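Local coordinates for protein C2 toxin component I (PDB 2J3X) that transfers ADP-ribose from NAD+ to actin, acting as the enzymatic component of the binary C2 toxin, at residues L295-R300 and S347-K352; A231-D236 and I291-I296; L281-L286 and L391-S396. The protein carries 2 engineered substitutions. One frame throughout, in Å; residues are numbered along the deposited sequence.

In the fold
All three contacts lie within the later of the chain's two ADP-ribosyltransferase-like regions, their centres 13 to 15 Å apart. Interactions 1 and 2 share Leu295 and Ile296: the loop packed on helix 227-234 in interaction 2 runs straight into the strand 295-301 used by interaction 1. Interaction 3 joins helix 273-286, which precedes that strand, to the end of strand 389-392. This strand neighbours 347-350 in a three-stranded antiparallel sheet, and Ser347 O and Leu392 N, 2.8 Å apart, probably hydrogen-bond. Along the chain, interactions 2 and 3 interleave, while both segments of interaction 1 fall between those of interaction 3. Two helices thus pack beside the strands that probably frame the NAD site.

Interaction 1. Residues L295-R300 and S347-K352; sequences LIAYRR and SSTSLK. With GOL (glycerol), chain D; GOL (glycerol), chain B.
Tyr298 and Ser350 form an antiparallel hydrogen-bonded pair, the single bridge between strands 295-301 and 347-350. Sequence and topology are consistent with the R-S-E class of ADP-ribosyltransferases, in which Arg299 would be the NAD-site arginine and Ser348-Thr349-Ser350 the STS motif. The strand directions differ by 116°, and two backbone bonds make up the bridge: Tyr298 N to Ser350 O (2.8 Å) and Ser350 N to Tyr298 O (2.9 Å). Packing is tight where Leu351 CD2 meets Leu295 CD1 at 3.6 Å, the two apolar side chains crossing at about a right angle; Trp229 of helix 227-234 touches both. Buried hydroxyls lie beside them: Thr349 OG1, 3.5 Å from Ala297 CB, hydrogen-bonds Ile390 O, while Ser350 OG accepts from Lys352 N in an ST turn and also hydrogen-bonds Glu387 O, just ahead of strand 389-392. Arg299 and Ser348, both partly exposed, form the looser side, where glycerol, probably from the crystallisation liquor, takes up polar atoms. O1 of one glycerol accepts from the backbone N of Ser348 (3.1 Å), and O2 of a second from the backbone N of Arg300 (3.0 Å). With CG anti to the backbone N (chi1 -176°) and the chain extended, Arg299 runs alongside strand 347-350. Ser347 CB lies over one face of its guanidinium, and NH1 donates at 2.8 Å to a lone pair of Ser348 O, in the carbonyl plane.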
ATOM      1  N   LEU A 295       8.030   0.195   9.229  1.00 11.16           N
ATOM      2  CA  LEU A 295       7.086   1.129   8.694  1.00 11.22           C
ATOM      3  C   LEU A 295       7.373   1.430   7.243  1.00 10.36           C
ATOM      4  O   LEU A 295       8.408   1.080   6.734  1.00 10.28           O
ATOM      5  CB  LEU A 295       7.109   2.406   9.494  1.00 12.22           C
ATOM      6  CG  LEU A 295       8.219   3.395   9.246  1.00 15.09           C
ATOM      7  CD1 LEU A 295       7.845   4.730   9.834  1.00 13.71           C
ATOM      8  CD2 LEU A 295       9.569   2.913   9.676  1.00 13.27           C
ATOM      9  N   ILE A 296       6.428   2.110   6.620  1.00  9.15           N
ATOM     10  CA  ILE A 296       6.494   2.439   5.196  1.00  7.78           C
ATOM     11  C   ILE A 296       7.091   3.853   5.012  1.00  9.05           C
ATOM     12  O   ILE A 296       6.621   4.818   5.606  1.00  8.59           O
ATOM     13  CB  ILE A 296       5.081   2.356   4.574  1.00  8.81           C
ATOM     14  CG1 ILE A 296       4.567   0.876   4.616  1.00  8.17           C
ATOM     15  CG2 ILE A 296       5.050   2.978   3.154  1.00  6.85           C
ATOM     16  CD1 ILE A 296       5.390  -0.084   3.656  1.00 10.66           C
ATOM     17  N   ALA A 297       8.094   3.965   4.131  1.00  9.53           N
ATOM     18  CA  ALA A 297       8.502   5.265   3.659  1.00  8.97           C
ATOM     19  C   ALA A 297       8.444   5.269   2.100  1.00  9.64           C
ATOM     20  O   ALA A 297       8.310   4.225   1.473  1.00  9.58           O
ATOM     21  CB  ALA A 297       9.902   5.555   4.105  1.00  8.58           C
ATOM     22  N   TYR A 298       8.508   6.453   1.508  1.00  8.75           N
ATOM     23  CA  TYR A 298       8.216   6.595   0.059  1.00  8.47           C
ATOM     24  C   TYR A 298       9.376   7.222  -0.678  1.00  8.88           C
ATOM     25  O   TYR A 298      10.085   8.089  -0.150  1.00  9.79           O
ATOM     26  CB  TYR A 298       6.988   7.510  -0.107  1.00  8.62           C
ATOM     27  CG  TYR A 298       5.740   6.807   0.313  1.00  7.91           C
ATOM     28  CD1 TYR A 298       5.106   5.904  -0.556  1.00  8.92           C
ATOM     29  CD2 TYR A 298       5.224   7.000   1.639  1.00  8.41           C
ATOM     30  CE1 TYR A 298       3.930   5.212  -0.170  1.00  9.74           C
ATOM     31  CE2 TYR A 298       4.051   6.321   2.071  1.00 10.15           C
ATOM     32  CZ  TYR A 298       3.427   5.417   1.153  1.00 11.34           C
ATOM     33  OH  TYR A 298       2.294   4.725   1.488  1.00 10.57           O
ATOM     34  N   ARG A 299       9.557   6.812  -1.932  1.00  8.45           N
ATOM     35  CA  ARG A 299      10.540   7.475  -2.789  1.00  9.51           C
ATOM     36  C   ARG A 299       9.991   7.444  -4.224  1.00  9.54           C
ATOM     37  O   ARG A 299       9.821   6.359  -4.794  1.00 10.89           O
ATOM     38  CB  ARG A 299      11.817   6.704  -2.740  1.00  9.24           C
ATOM     39  CG  ARG A 299      12.986   7.361  -3.548  1.00 11.47           C
ATOM     40  CD  ARG A 299      14.251   6.558  -3.305  1.00 15.26           C
ATOM     41  NE  ARG A 299      15.274   6.894  -4.324  1.00 16.90           N
ATOM     42  CZ  ARG A 299      15.969   8.020  -4.359  1.00 21.00           C
ATOM     43  NH1 ARG A 299      15.796   8.957  -3.424  1.00 19.59           N
ATOM     44  NH2 ARG A 299      16.850   8.220  -5.347  1.00 19.82           N
ATOM     45  N   ARG A 300       9.705   8.639  -4.753  1.00  9.78           N
ATOM     46  CA  ARG A 300       9.130   8.760  -6.090  1.00  9.23           C
ATOM     47  C   ARG A 300      10.271   9.018  -7.076  1.00  9.63           C
ATOM     48  O   ARG A 300      11.144   9.847  -6.789  1.00 11.01           O
ATOM     49  CB  ARG A 300       8.173   9.939  -6.131  1.00 10.36           C
ATOM     50  CG  ARG A 300       6.766   9.623  -5.510  1.00  8.99           C
ATOM     51  CD  ARG A 300       5.945  10.923  -5.414  1.00  8.58           C
ATOM     52  NE  ARG A 300       4.541  10.664  -5.089  1.00 10.18           N
ATOM     53  CZ  ARG A 300       3.582  10.485  -5.995  1.00  8.94           C
ATOM     54  NH1 ARG A 300       3.836  10.466  -7.339  1.00  7.66           N
ATOM     55  NH2 ARG A 300       2.379  10.231  -5.576  1.00  8.15           N
ATOM     56  N   SER A 347      20.295   6.824   0.048  1.00 14.96           N
ATOM     57  CA  SER A 347      19.107   7.239  -0.693  1.00 15.26           C
ATOM     58  C   SER A 347      18.068   7.839   0.226  1.00 14.24           C
ATOM     59  O   SER A 347      17.894   7.357   1.359  1.00 14.35           O
ATOM     60  CB  SER A 347      18.525   6.106  -1.548  1.00 17.37           C
ATOM     61  OG  SER A 347      18.111   4.994  -0.775  1.00 17.23           O
ATOM     62  N   SER A 348      17.437   8.918  -0.246  1.00 13.22           N
ATOM     63  CA  SER A 348      16.421   9.614   0.529  1.00 12.15           C
ATOM     64  C   SER A 348      15.028   9.022   0.287  1.00 12.27           C
ATOM     65  O   SER A 348      14.626   8.667  -0.843  1.00 13.39           O
ATOM     66  CB  SER A 348      16.402  11.108   0.194  1.00 11.58           C
ATOM     67  OG  SER A 348      15.991  11.212  -1.118  1.00 17.88           O
ATOM     68  N   THR A 349      14.274   8.948   1.389  1.00 11.31           N
ATOM     69  CA  THR A 349      12.862   8.551   1.353  1.00 10.08           C
ATOM     70  C   THR A 349      12.177   9.549   2.249  1.00 10.12           C
ATOM     71  O   THR A 349      12.848  10.310   2.958  1.00 10.72           O
ATOM     72  CB  THR A 349      12.648   7.115   1.974  1.00 11.34           C
ATOM     73  OG1 THR A 349      12.911   7.172   3.396  1.00  9.60           O
ATOM     74  CG2 THR A 349      13.558   6.069   1.317  1.00 11.21           C
ATOM     75  N   SER A 350      10.857   9.618   2.168  1.00 10.89           N
ATOM     76  CA  SER A 350      10.100  10.496   3.076  1.00 10.24           C
ATOM     77  C   SER A 350       8.954   9.737   3.685  1.00 10.60           C
ATOM     78  O   SER A 350       8.393   8.822   3.044  1.00  9.68           O
ATOM     79  CB  SER A 350       9.516  11.683   2.281  1.00 11.04           C
ATOM     80  OG  SER A 350       8.743  12.517   3.154  1.00 13.82           O
ATOM     81  N   LEU A 351       8.531  10.110   4.908  1.00  9.67           N
ATOM     82  CA  LEU A 351       7.256   9.540   5.335  1.00  9.49           C
ATOM     83  C   LEU A 351       6.032  10.053   4.587  1.00  9.90           C
ATOM     84  O   LEU A 351       4.931   9.474   4.690  1.00 10.81           O
ATOM     85  CB  LEU A 351       7.079   9.729   6.895  1.00  8.54           C
ATOM     86  CG  LEU A 351       8.053   8.970   7.799  1.00 11.81           C
ATOM     87  CD1 LEU A 351       7.535   9.097   9.254  1.00 12.78           C
ATOM     88  CD2 LEU A 351       8.129   7.451   7.452  1.00 12.77           C
ATOM     89  N   LYS A 352       6.190  11.164   3.842  1.00  9.85           N
ATOM     90  CA  LYS A 352       5.125  11.665   3.013  1.00 10.53           C
ATOM     91  C   LYS A 352       5.143  11.016   1.631  1.00 10.91           C
ATOM     92  O   LYS A 352       6.201  11.051   0.969  1.00 10.26           O
ATOM     93  CB  LYS A 352       5.227  13.194   2.858  1.00 11.16           C
ATOM     94  CG  LYS A 352       4.940  13.952   4.134  1.00 14.79           C
ATOM     95  CD  LYS A 352       4.761  15.443   3.831  1.00 21.85           C
ATOM     96  CE  LYS A 352       6.071  16.073   3.697  1.00 27.34           C
ATOM     97  NZ  LYS A 352       6.006  17.595   3.880  1.00 33.19           N
TER
HETATM   98  C1  GOL D1434      18.752  11.345  -3.506  1.00 33.72           C
HETATM   99  O1  GOL D1434      18.717  10.135  -2.739  1.00 24.00           O
HETATM  100  C2  GOL D1434      17.715  11.267  -4.626  1.00 37.20           C
HETATM  101  O2  GOL D1434      18.291  11.720  -5.833  1.00 38.36           O
HETATM  102  C3  GOL D1434      16.376  11.982  -4.324  1.00 43.53           C
HETATM  103  O3  GOL D1434      15.392  11.882  -5.364  1.00 45.41           O
HETATM  104  C1  GOL B1432      11.416  11.470  -1.113  1.00 27.12           C
HETATM  105  O1  GOL B1432      12.818  11.822  -1.010  1.00 26.86           O
HETATM  106  C2  GOL B1432      11.028  11.189  -2.565  1.00 25.23           C
HETATM  107  O2  GOL B1432       9.658  10.996  -2.876  1.00 20.26           O
HETATM  108  C3  GOL B1432      11.868  11.937  -3.581  1.00 27.16           C
HETATM  109  O3  GOL B1432      12.811  11.079  -4.194  1.00 34.25           O
HETATM  110  O   HOH W   1       4.589   6.791   5.724  1.00 11.11           O
HETATM  111  O   HOH W   2       8.169  10.806  -1.096  1.00 23.19           O

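Interaction 2. Residues A231-D236 and I291-I296; sequences AENYGD and IPQTLI
The loop leading into strand 295-301 packs against helix 227-234, with Pro292 as the residue that meets both Asn233 and Tyr234. Pro292 CG touches the amide oxygen OD1 of Asn233 at 3.5 Å, and its CD lies 3.7 Å from Tyr234 OH. The phenol end also reaches the preceding residue, with Tyr234 OH 3.6 Å from Ile291 CD1, the two side chains crossing at about a right angle. This hydroxyl is not left to apolar neighbours, because it also hydrogen-bonds the backbone O of Lys289. Polar contact between the segments is made through solvent. One water accepts from Asn233 ND2 (2.9 Å) and donates to Gln293 OE1 (3.2 Å); a second donates to Asn233 OD1 and, weakly, to the same Gln293 oxygen. Both ends of the asparagine amide are thus linked through water to Gln293 OE1, one of the links being weak. With chi2 near trans (-176°), the Gln293 chain is extended and carries its amide out from the loop to those waters. Trp229, one helical turn before Asn233, bonds to both sides: its backbone O accepts from Asn233 ND2 and its NE1 donates to Gln293 OE1. Beyond the tyrosine ring, Ala376 and Phe377 of strand 375-377 continue the packing, placing the helix beside an outer strand of the three-stranded sheet.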
ATOM      1  N   ALA A 231      10.103  12.815  15.484  1.00 11.38           N
ATOM      2  CA  ALA A 231      10.462  13.424  16.779  1.00  9.93           C
ATOM      3  C   ALA A 231      10.583  12.397  17.904  1.00 11.40           C
ATOM      4  O   ALA A 231      11.492  12.487  18.724  1.00  9.79           O
ATOM      5  CB  ALA A 231       9.392  14.527  17.179  1.00 11.24           C
ATOM      6  N   GLU A 232       9.645  11.434  17.951  1.00  9.86           N
ATOM      7  CA  GLU A 232       9.592  10.422  19.012  0.50 11.33           C
ATOM      8  C   GLU A 232      10.792   9.508  18.929  1.00 11.46           C
ATOM      9  O   GLU A 232      11.372   9.117  19.944  1.00 12.46           O
ATOM     10  CB  GLU A 232       8.323   9.546  18.827  0.50 11.49           C
ATOM     11  CG  GLU A 232       7.052  10.232  19.188  0.50 15.78           C
ATOM     12  CD  GLU A 232       5.806   9.685  18.434  0.50 20.11           C
ATOM     13  OE1 GLU A 232       5.838   8.595  17.781  0.50 18.65           O
ATOM     14  OE2 GLU A 232       4.771  10.387  18.496  0.50 23.86           O
ATOM     15  N   ASN A 233      11.161   9.151  17.698  1.00 10.24           N
ATOM     16  CA  ASN A 233      12.147   8.117  17.452  1.00  9.86           C
ATOM     17  C   ASN A 233      13.552   8.613  17.198  1.00 10.23           C
ATOM     18  O   ASN A 233      14.505   7.858  17.348  1.00  8.48           O
ATOM     19  CB  ASN A 233      11.650   7.228  16.331  1.00 10.54           C
ATOM     20  CG  ASN A 233      10.453   6.366  16.796  1.00 13.13           C
ATOM     21  OD1 ASN A 233      10.647   5.421  17.604  1.00 13.06           O
ATOM     22  ND2 ASN A 233       9.235   6.697  16.356  1.00 11.76           N
ATOM     23  N   TYR A 234      13.639   9.873  16.772  1.00 10.20           N
ATOM     24  CA  TYR A 234      14.933  10.485  16.442  1.00  9.91           C
ATOM     25  C   TYR A 234      15.145  11.829  17.112  1.00 10.87           C
ATOM     26  O   TYR A 234      16.085  12.573  16.752  1.00 10.31           O
ATOM     27  CB  TYR A 234      15.099  10.596  14.893  1.00  7.79           C
ATOM     28  CG  TYR A 234      15.310   9.188  14.328  1.00  8.39           C
ATOM     29  CD1 TYR A 234      16.615   8.662  14.197  1.00  8.83           C
ATOM     30  CD2 TYR A 234      14.189   8.344  14.013  1.00  7.42           C
ATOM     31  CE1 TYR A 234      16.799   7.342  13.772  1.00  8.81           C
ATOM     32  CE2 TYR A 234      14.385   7.056  13.579  1.00 11.60           C
ATOM     33  CZ  TYR A 234      15.659   6.582  13.439  1.00  8.81           C
ATOM     34  OH  TYR A 234      15.876   5.280  13.043  1.00  9.28           O
ATOM     35  N   GLY A 235      14.313  12.159  18.102  1.00 10.74           N
ATOM     36  CA  GLY A 235      14.571  13.361  18.897  1.00 11.71           C
ATOM     37  C   GLY A 235      15.981  13.397  19.463  1.00 12.33           C
ATOM     38  O   GLY A 235      16.667  14.434  19.338  1.00 12.83           O
ATOM     39  N   ASP A 236      16.432  12.291  20.067  1.00 11.29           N
ATOM     40  CA  ASP A 236      17.754  12.256  20.684  1.00 10.91           C
ATOM     41  C   ASP A 236      18.863  11.841  19.739  1.00 10.53           C
ATOM     42  O   ASP A 236      19.990  11.608  20.164  1.00 11.32           O
ATOM     43  CB  ASP A 236      17.769  11.434  21.987  1.00 10.83           C
ATOM     44  CG  ASP A 236      17.572   9.947  21.762  1.00 13.55           C
ATOM     45  OD1 ASP A 236      17.414   9.545  20.607  1.00 13.44           O
ATOM     46  OD2 ASP A 236      17.560   9.190  22.785  1.00 16.97           O
ATOM     47  N   ILE A 291      16.381   1.841  12.170  1.00 11.74           N
ATOM     48  CA  ILE A 291      14.930   1.975  12.178  1.00 10.39           C
ATOM     49  C   ILE A 291      14.308   1.100  13.290  1.00 12.15           C
ATOM     50  O   ILE A 291      14.556  -0.083  13.349  1.00 10.76           O
ATOM     51  CB  ILE A 291      14.404   1.532  10.811  1.00 11.44           C
ATOM     52  CG1 ILE A 291      14.992   2.431   9.684  1.00 10.33           C
ATOM     53  CG2 ILE A 291      12.869   1.540  10.764  1.00 10.10           C
ATOM     54  CD1 ILE A 291      14.733   3.974   9.920  1.00 11.46           C
ATOM     55  N   PRO A 292      13.564   1.710  14.214  1.00 12.72           N
ATOM     56  CA  PRO A 292      13.194   0.980  15.451  1.00 13.90           C
ATOM     57  C   PRO A 292      12.027   0.009  15.298  1.00 13.83           C
ATOM     58  O   PRO A 292      11.809  -0.827  16.170  1.00 13.48           O
ATOM     59  CB  PRO A 292      12.849   2.116  16.412  1.00 14.50           C
ATOM     60  CG  PRO A 292      12.341   3.191  15.524  1.00 16.25           C
ATOM     61  CD  PRO A 292      13.196   3.129  14.278  1.00 14.16           C
ATOM     62  N   GLN A 293      11.187   0.219  14.278  1.00 12.70           N
ATOM     63  CA  GLN A 293      10.018  -0.668  14.061  1.00 11.90           C
ATOM     64  C   GLN A 293       9.740  -0.649  12.583  1.00 12.76           C
ATOM     65  O   GLN A 293      10.169   0.280  11.903  1.00 12.62           O
ATOM     66  CB  GLN A 293       8.793  -0.182  14.850  1.00 12.16           C
ATOM     67  CG  GLN A 293       8.237   1.197  14.328  1.00 12.38           C
ATOM     68  CD  GLN A 293       7.076   1.786  15.123  1.00 15.90           C
ATOM     69  OE1 GLN A 293       7.037   2.958  15.359  1.00 14.33           O
ATOM     70  NE2 GLN A 293       6.122   0.935  15.549  1.00 20.46           N
ATOM     71  N   THR A 294       8.997  -1.616  12.090  1.00 11.03           N
ATOM     72  CA  THR A 294       8.694  -1.640  10.648  1.00 12.19           C
ATOM     73  C   THR A 294       7.719  -0.516  10.294  1.00 12.67           C
ATOM     74  O   THR A 294       6.702  -0.346  10.949  1.00 11.93           O
ATOM     75  CB  THR A 294       8.131  -2.997  10.281  1.00 14.47           C
ATOM     76  OG1 THR A 294       9.139  -3.974  10.576  1.00 16.88           O
ATOM     77  CG2 THR A 294       7.828  -3.086   8.742  1.00 16.26           C
ATOM     78  N   LEU A 295       8.030   0.195   9.229  1.00 11.16           N
ATOM     79  CA  LEU A 295       7.086   1.129   8.694  1.00 11.22           C
ATOM     80  C   LEU A 295       7.373   1.430   7.243  1.00 10.36           C
ATOM     81  O   LEU A 295       8.408   1.080   6.734  1.00 10.28           O
ATOM     82  CB  LEU A 295       7.109   2.406   9.494  1.00 12.22           C
ATOM     83  CG  LEU A 295       8.219   3.395   9.246  1.00 15.09           C
ATOM     84  CD1 LEU A 295       7.845   4.730   9.834  1.00 13.71           C
ATOM     85  CD2 LEU A 295       9.569   2.913   9.676  1.00 13.27           C
ATOM     86  N   ILE A 296       6.428   2.110   6.620  1.00  9.15           N
ATOM     87  CA  ILE A 296       6.494   2.439   5.196  1.00  7.78           C
ATOM     88  C   ILE A 296       7.091   3.853   5.012  1.00  9.05           C
ATOM     89  O   ILE A 296       6.621   4.818   5.606  1.00  8.59           O
ATOM     90  CB  ILE A 296       5.081   2.356   4.574  1.00  8.81           C
ATOM     91  CG1 ILE A 296       4.567   0.876   4.616  1.00  8.17           C
ATOM     92  CG2 ILE A 296       5.050   2.978   3.154  1.00  6.85           C
ATOM     93  CD1 ILE A 296       5.390  -0.084   3.656  1.00 10.66           C
TER
HETATM   94  O   HOH W   3       6.959   5.346  17.429  1.00 25.94           O
HETATM   95  O   HOH W   4       9.459   2.821  17.446  1.00 26.77           O

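Interaction 3. Residues L281-L286 and L391-S396; sequences LISSAL and LLNKNS
Leu391, on strand 389-392 of the three-stranded sheet, begins this helix-on-strand contact by setting CD2 against CD1 of Leu286 at 3.9 Å. The two side chains cross at about a right angle, and the other methyl of Leu286, CD2, lies 3.8 Å from Leu391 O. Tyr252 and Leu249 of helix 243-254 extend this apolar patch. The CB of Leu392 points away from helix 273-286, and its side chain packs on Ser347 and Thr349, while Leu286 CD1 approaches the backbone of Leu392. At Asn393 the contact becomes polar. Its CG is anti to the backbone N (chi1 -163°), which brings the amide up to the helix, and there OD1 accepts from Ser283 OG at 2.7 Å. The hydroxyl sits in the carbonyl plane, on a lone pair, which orients the amide oxygen toward the helix; Phe346 touches both residues. Next comes Lys394, whose side chain passes the same hydroxyl: CE is only 3.1 Å from Ser283 OG, a close contact. Asn395 adopts a positive phi (66°), and the backbone turns back on itself in a shape consistent with a type II turn. Ser396 closes that turn, its OG donating to Asn393 O at 2.6 Å.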
ATOM      1  N   LEU A 281      31.975   7.501   7.828  1.00 18.59           N
ATOM      2  CA  LEU A 281      31.320   8.244   8.923  1.00 16.88           C
ATOM      3  C   LEU A 281      29.799   8.361   8.722  1.00 16.23           C
ATOM      4  O   LEU A 281      29.056   8.333   9.703  1.00 15.06           O
ATOM      5  CB  LEU A 281      31.952   9.649   9.106  1.00 16.68           C
ATOM      6  CG  LEU A 281      33.358   9.645   9.737  1.00 19.52           C
ATOM      7  CD1 LEU A 281      34.046  11.028   9.571  1.00 17.90           C
ATOM      8  CD2 LEU A 281      33.251   9.272  11.167  1.00 17.73           C
ATOM      9  N   ILE A 282      29.333   8.547   7.484  1.00 14.85           N
ATOM     10  CA  ILE A 282      27.898   8.684   7.264  1.00 14.85           C
ATOM     11  C   ILE A 282      27.228   7.336   7.545  1.00 14.71           C
ATOM     12  O   ILE A 282      26.172   7.297   8.199  1.00 14.29           O
ATOM     13  CB  ILE A 282      27.591   9.178   5.869  1.00 13.80           C
ATOM     14  CG1 ILE A 282      28.187  10.581   5.688  1.00 15.30           C
ATOM     15  CG2 ILE A 282      26.083   9.238   5.588  1.00 15.03           C
ATOM     16  CD1 ILE A 282      28.404  10.933   4.195  1.00 16.20           C
ATOM     17  N   SER A 283      27.840   6.246   7.063  1.00 15.54           N
ATOM     18  CA  SER A 283      27.265   4.912   7.314  1.00 15.04           C
ATOM     19  C   SER A 283      27.281   4.620   8.798  1.00 15.96           C
ATOM     20  O   SER A 283      26.299   4.100   9.319  1.00 13.80           O
ATOM     21  CB  SER A 283      28.025   3.805   6.555  1.00 16.06           C
ATOM     22  OG  SER A 283      27.706   3.821   5.157  1.00 16.02           O
ATOM     23  N   SER A 284      28.376   4.996   9.484  1.00 14.77           N
ATOM     24  CA  SER A 284      28.524   4.845  10.926  1.00 16.40           C
ATOM     25  C   SER A 284      27.368   5.618  11.638  1.00 14.82           C
ATOM     26  O   SER A 284      26.643   5.066  12.488  1.00 16.21           O
ATOM     27  CB  SER A 284      29.905   5.456  11.337  1.00 16.79           C
ATOM     28  OG  SER A 284      30.165   5.230  12.686  1.00 24.34           O
ATOM     29  N   ALA A 285      27.160   6.876  11.237  1.00 14.52           N
ATOM     30  CA  ALA A 285      26.084   7.696  11.836  1.00 13.17           C
ATOM     31  C   ALA A 285      24.740   7.050  11.640  1.00 13.17           C
ATOM     32  O   ALA A 285      23.892   7.036  12.566  1.00 12.72           O
ATOM     33  CB  ALA A 285      26.054   9.093  11.221  1.00 12.66           C
ATOM     34  N   LEU A 286      24.502   6.539  10.429  1.00 12.23           N
ATOM     35  CA  LEU A 286      23.178   5.947  10.116  1.00 11.92           C
ATOM     36  C   LEU A 286      22.964   4.616  10.869  1.00 11.97           C
ATOM     37  O   LEU A 286      21.827   4.130  10.953  1.00 11.97           O
ATOM     38  CB  LEU A 286      22.964   5.773   8.595  1.00 10.22           C
ATOM     39  CG  LEU A 286      22.912   7.092   7.826  1.00 11.00           C
ATOM     40  CD1 LEU A 286      22.786   6.728   6.295  1.00 11.88           C
ATOM     41  CD2 LEU A 286      21.707   7.913   8.374  1.00 14.11           C
ATOM     42  N   LEU A 391      16.870   8.891   5.713  1.00 10.36           N
ATOM     43  CA  LEU A 391      18.031   8.615   4.862  1.00  9.69           C
ATOM     44  C   LEU A 391      18.477   7.174   5.054  1.00 10.11           C
ATOM     45  O   LEU A 391      18.768   6.757   6.194  1.00 10.13           O
ATOM     46  CB  LEU A 391      19.177   9.601   5.193  1.00  7.99           C
ATOM     47  CG  LEU A 391      20.465   9.342   4.390  1.00 11.94           C
ATOM     48  CD1 LEU A 391      20.158   9.710   2.992  1.00 13.51           C
ATOM     49  CD2 LEU A 391      21.608  10.234   4.928  1.00 12.45           C
ATOM     50  N   LEU A 392      18.548   6.422   3.958  1.00 10.62           N
ATOM     51  CA  LEU A 392      18.956   5.009   4.072  1.00 10.64           C
ATOM     52  C   LEU A 392      20.436   4.836   3.769  1.00 12.24           C
ATOM     53  O   LEU A 392      20.979   5.544   2.894  1.00 12.75           O
ATOM     54  CB  LEU A 392      18.154   4.138   3.070  1.00 11.57           C
ATOM     55  CG  LEU A 392      16.629   4.228   3.161  1.00 11.00           C
ATOM     56  CD1 LEU A 392      16.003   3.218   2.194  1.00 12.41           C
ATOM     57  CD2 LEU A 392      16.177   3.878   4.561  1.00 13.69           C
ATOM     58  N   ASN A 393      21.035   3.833   4.410  1.00 12.05           N
ATOM     59  CA  ASN A 393      22.434   3.500   4.169  1.00 11.28           C
ATOM     60  C   ASN A 393      22.671   3.157   2.691  1.00 11.31           C
ATOM     61  O   ASN A 393      21.732   2.704   1.954  1.00 12.24           O
ATOM     62  CB  ASN A 393      22.846   2.353   5.066  1.00 12.06           C
ATOM     63  CG  ASN A 393      24.342   2.215   5.173  1.00 13.57           C
ATOM     64  OD1 ASN A 393      25.075   3.204   4.995  1.00 14.90           O
ATOM     65  ND2 ASN A 393      24.806   0.996   5.499  1.00 13.58           N
ATOM     66  N   LYS A 394      23.899   3.439   2.238  1.00 11.23           N
ATOM     67  CA  LYS A 394      24.305   3.076   0.857  1.00 13.55           C
ATOM     68  C   LYS A 394      24.126   1.548   0.674  1.00 14.66           C
ATOM     69  O   LYS A 394      24.177   0.785   1.648  1.00 13.56           O
ATOM     70  CB  LYS A 394      25.774   3.488   0.642  1.00 14.14           C
ATOM     71  CG  LYS A 394      26.743   2.742   1.594  1.00 16.57           C
ATOM     72  CD  LYS A 394      28.216   3.266   1.661  1.00 16.80           C
ATOM     73  CE  LYS A 394      28.976   2.356   2.684  1.00 18.97           C
ATOM     74  NZ  LYS A 394      29.184   1.030   2.080  1.00 30.07           N
ATOM     75  N   ASN A 395      23.944   1.125  -0.571  1.00 15.18           N
ATOM     76  CA  ASN A 395      23.744  -0.291  -0.873  0.50 15.85           C
ATOM     77  C   ASN A 395      22.429  -0.855  -0.303  1.00 16.12           C
ATOM     78  O   ASN A 395      22.364  -2.037  -0.035  1.00 18.81           O
ATOM     79  CB  ASN A 395      24.926  -1.133  -0.348  0.50 16.24           C
ATOM     80  CG  ASN A 395      26.240  -0.791  -1.026  0.50 15.77           C
ATOM     81  OD1 ASN A 395      26.301  -0.752  -2.231  0.50 16.62           O
ATOM     82  ND2 ASN A 395      27.303  -0.571  -0.240  0.50 19.01           N
ATOM     83  N   SER A 396      21.411  -0.037  -0.063  1.00 15.33           N
ATOM     84  CA  SER A 396      20.130  -0.601   0.416  1.00 15.55           C
ATOM     85  C   SER A 396      19.391  -1.156  -0.812  1.00 16.64           C
ATOM     86  O   SER A 396      19.004  -0.394  -1.715  1.00 16.16           O
ATOM     87  CB  SER A 396      19.263   0.491   1.095  1.00 15.91           C
ATOM     88  OG  SER A 396      19.836   0.909   2.359  1.00 14.46           O
TER